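Local atomic coordinates of putative lipoprotein (Campylobacter jejuni subsp. jejuni, PDB entry 2G5G), a protein that binds heme as a cofacial pair linked to its dimerization and probably serves in bacterial heme transport. Residues A[33-38]-A[61-66]. Residues are numbered along the deposited sequence; the frame is centred on the assembly and turned at random.
Sequences EDMILE and VMIFNA
Met35 and Ile36 meet Ile63 and Ala66 through aliphatic groups alone; within 33-38 and 61-66 no aromatic ring takes part in the contact. The Ile63 carbonyl O lies 4.2 Å from Ile36 CD1, a loose van der Waals approach. The ring of Phe64 is on the far side of its helix, packed on Phe126 and Val130.

Ile36 carries most of the contact, touching both Ile63 and Ala66. Its CG1 branch stands beside the backbone N, and a second bend (chi2 -62°) sets the terminal methyl against Ala66, with CD1 3.8 Å and CG1 3.9 Å from Ala66 CB. The same CD1 also lies 4.2 Å from Ile63 CG2, so one methyl serves two residues about a turn apart. Alanine suits this place because its short side chain lets a branched isoleucine come close to the helix.

Met35, present as selenomethionine, extends from its backbone until the chain turns at chi3 (62°) and brings CE to 4.1 Å from Ile63 CG1. The two side chains cross at about a right angle. A long unbranched side chain can span much of the 10.7 Å between the axes of the two short segments.

These segments cross at -56°, and the small interface is apolar packing, with none of its residues among those lining the heme pocket. Phe32 extends it, touching Ile63 and Ala66, as does Leu39 against Ile63. Met35 also rests on Tyr260 and Leu262 of strand 260-264, while helix 124-131 flanks helix 54-73; helix 32-39 is thus joined to both the mixed sheet and helix 54-73.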
ATOM      1  N   GLU A  33     -38.267  -3.070  17.934  1.00 29.13           N
ATOM      2  CA  GLU A  33     -38.908  -4.404  18.052  1.00 31.01           C
ATOM      3  C   GLU A  33     -39.467  -4.896  16.700  1.00 29.86           C
ATOM      4  O   GLU A  33     -39.221  -6.033  16.323  1.00 29.80           O
ATOM      5  CB  GLU A  33     -40.045  -4.374  19.084  1.00 31.16           C
ATOM      6  CG  GLU A  33     -39.938  -5.403  20.226  0.85 34.73           C
ATOM      7  CD  GLU A  33     -41.168  -5.361  21.167  0.85 35.16           C
ATOM      8  OE1 GLU A  33     -41.020  -4.986  22.358  0.85 40.90           O
ATOM      9  OE2 GLU A  33     -42.281  -5.695  20.701  0.85 39.56           O
ATOM     10  N   ASP A  34     -40.238  -4.052  15.998  1.00 28.20           N
ATOM     11  CA  ASP A  34     -40.747  -4.390  14.655  1.00 27.90           C
ATOM     12  C   ASP A  34     -39.638  -4.624  13.602  1.00 25.60           C
ATOM     13  O   ASP A  34     -39.794  -5.490  12.741  1.00 26.13           O
ATOM     14  CB  ASP A  34     -41.745  -3.341  14.142  1.00 28.23           C
ATOM     15  CG  ASP A  34     -43.103  -3.414  14.863  1.00 30.95           C
ATOM     16  OD1 ASP A  34     -43.300  -4.270  15.768  1.00 34.67           O
ATOM     17  OD2 ASP A  34     -43.974  -2.617  14.512  1.00 32.94           O
HETATM   18  N   MSE A  35     -38.538  -3.885  13.667  1.00 24.82           N
HETATM   19  CA  MSE A  35     -37.388  -4.175  12.776  1.00 24.56           C
HETATM   20  C   MSE A  35     -36.833  -5.581  13.088  1.00 24.15           C
HETATM   21  O   MSE A  35     -36.602  -6.380  12.177  1.00 21.86           O
HETATM   22  CB  MSE A  35     -36.273  -3.137  12.869  1.00 24.06           C
HETATM   23  CG  MSE A  35     -35.132  -3.426  11.922  1.00 24.01           C
HETATM   24 SE   MSE A  35     -33.545  -2.432  12.252  0.80 27.75          SE
HETATM   25  CE  MSE A  35     -33.039  -3.017  14.067  1.00 24.80           C
ATOM     26  N   ILE A  36     -36.629  -5.871  14.371  1.00 22.87           N
ATOM     27  CA  ILE A  36     -36.175  -7.203  14.784  1.00 23.53           C
ATOM     28  C   ILE A  36     -37.044  -8.340  14.248  1.00 23.35           C
ATOM     29  O   ILE A  36     -36.515  -9.324  13.723  1.00 23.39           O
ATOM     30  CB  ILE A  36     -36.026  -7.298  16.341  1.00 22.80           C
ATOM     31  CG1 ILE A  36     -34.950  -6.302  16.851  1.00 23.57           C
ATOM     32  CG2 ILE A  36     -35.784  -8.743  16.801  1.00 23.57           C
ATOM     33  CD1 ILE A  36     -33.525  -6.516  16.341  1.00 23.02           C
ATOM     34  N   LEU A  37     -38.367  -8.217  14.373  1.00 24.32           N
ATOM     35  CA  LEU A  37     -39.273  -9.260  13.894  1.00 24.59           C
ATOM     36  C   LEU A  37     -39.066  -9.487  12.396  1.00 24.00           C
ATOM     37  O   LEU A  37     -39.084 -10.623  11.920  1.00 23.23           O
ATOM     38  CB  LEU A  37     -40.739  -8.915  14.207  1.00 25.24           C
ATOM     39  CG  LEU A  37     -41.123  -8.719  15.683  1.00 28.62           C
ATOM     40  CD1 LEU A  37     -42.607  -8.347  15.833  1.00 31.10           C
ATOM     41  CD2 LEU A  37     -40.781  -9.957  16.500  1.00 31.85           C
ATOM     42  N   GLU A  38     -38.811  -8.415  11.657  1.00 23.92           N
ATOM     43  CA  GLU A  38     -38.511  -8.567  10.220  1.00 23.17           C
ATOM     44  C   GLU A  38     -37.150  -9.189   9.960  1.00 22.47           C
ATOM     45  O   GLU A  38     -37.027 -10.063   9.102  1.00 22.19           O
ATOM     46  CB  GLU A  38     -38.642  -7.225   9.487  1.00 24.04           C
ATOM     47  CG  GLU A  38     -40.010  -6.561   9.653  1.00 25.08           C
ATOM     48  CD  GLU A  38     -41.142  -7.453   9.219  1.00 29.92           C
ATOM     49  OE1 GLU A  38     -41.026  -8.151   8.196  1.00 27.84           O
ATOM     50  OE2 GLU A  38     -42.174  -7.479   9.912  1.00 33.50           O
ATOM     51  N   VAL A  61     -24.560  -4.044  19.399  1.00 27.37           N
ATOM     52  CA  VAL A  61     -24.851  -4.849  20.587  1.00 26.99           C
ATOM     53  C   VAL A  61     -26.349  -5.003  20.814  1.00 27.30           C
ATOM     54  O   VAL A  61     -26.822  -6.107  21.088  1.00 27.11           O
ATOM     55  CB  VAL A  61     -24.090  -4.296  21.856  1.00 27.26           C
ATOM     56  CG1 VAL A  61     -24.580  -4.962  23.153  1.00 26.68           C
ATOM     57  CG2 VAL A  61     -22.600  -4.439  21.687  1.00 26.73           C
HETATM   58  N   MSE A  62     -27.102  -3.917  20.651  1.00 27.26           N
HETATM   59  CA  MSE A  62     -28.544  -3.945  20.833  1.00 29.83           C
HETATM   60  C   MSE A  62     -29.220  -4.871  19.838  1.00 27.15           C
HETATM   61  O   MSE A  62     -30.096  -5.672  20.206  1.00 26.11           O
HETATM   62  CB  MSE A  62     -29.126  -2.534  20.689  1.00 28.90           C
HETATM   63  CG  MSE A  62     -28.696  -1.591  21.816  1.00 32.80           C
HETATM   64 SE   MSE A  62     -29.336   0.243  21.448  0.70 41.20          SE
HETATM   65  CE  MSE A  62     -31.189  -0.167  21.036  0.80 31.33           C
ATOM     66  N   ILE A  63     -28.833  -4.745  18.571  1.00 25.92           N
ATOM     67  CA  ILE A  63     -29.445  -5.565  17.511  1.00 23.25           C
ATOM     68  C   ILE A  63     -29.018  -7.035  17.742  1.00 23.26           C
ATOM     69  O   ILE A  63     -29.857  -7.924  17.761  1.00 22.18           O
ATOM     70  CB  ILE A  63     -28.986  -5.109  16.115  1.00 23.87           C
ATOM     71  CG1 ILE A  63     -29.451  -3.678  15.834  1.00 21.20           C
ATOM     72  CG2 ILE A  63     -29.508  -6.116  15.019  1.00 21.64           C
ATOM     73  CD1 ILE A  63     -28.706  -3.015  14.636  1.00 22.37           C
ATOM     74  N   PHE A  64     -27.720  -7.278  17.895  1.00 23.02           N
ATOM     75  CA  PHE A  64     -27.283  -8.667  18.148  1.00 25.37           C
ATOM     76  C   PHE A  64     -28.049  -9.290  19.325  1.00 25.11           C
ATOM     77  O   PHE A  64     -28.620 -10.367  19.191  1.00 24.74           O
ATOM     78  CB  PHE A  64     -25.764  -8.800  18.316  1.00 24.94           C
ATOM     79  CG  PHE A  64     -25.301 -10.209  18.664  1.00 26.63           C
ATOM     80  CD1 PHE A  64     -24.935 -10.517  19.969  1.00 27.50           C
ATOM     81  CD2 PHE A  64     -25.286 -11.230  17.707  1.00 24.38           C
ATOM     82  CE1 PHE A  64     -24.531 -11.803  20.320  1.00 28.47           C
ATOM     83  CE2 PHE A  64     -24.889 -12.531  18.054  1.00 24.93           C
ATOM     84  CZ  PHE A  64     -24.497 -12.815  19.362  1.00 24.00           C
ATOM     85  N   ASN A  65     -28.070  -8.603  20.463  1.00 26.02           N
ATOM     86  CA  ASN A  65     -28.731  -9.131  21.652  1.00 26.78           C
ATOM     87  C   ASN A  65     -30.173  -9.504  21.381  1.00 26.20           C
ATOM     88  O   ASN A  65     -30.635 -10.535  21.875  1.00 26.64           O
ATOM     89  CB  ASN A  65     -28.699  -8.126  22.815  1.00 26.85           C
ATOM     90  CG  ASN A  65     -27.377  -8.125  23.595  1.00 28.80           C
ATOM     91  OD1 ASN A  65     -26.451  -8.903  23.357  1.00 31.14           O
ATOM     92  ND2 ASN A  65     -27.300  -7.220  24.542  1.00 31.93           N
ATOM     93  N   ALA A  66     -30.921  -8.671  20.644  1.00 25.24           N
ATOM     94  CA  ALA A  66     -32.348  -8.978  20.463  1.00 24.89           C
ATOM     95  C   ALA A  66     -32.525 -10.200  19.552  1.00 24.74           C
ATOM     96  O   ALA A  66     -33.440 -11.032  19.743  1.00 24.32           O
ATOM     97  CB  ALA A  66     -33.119  -7.769  19.915  1.00 25.81           C
TER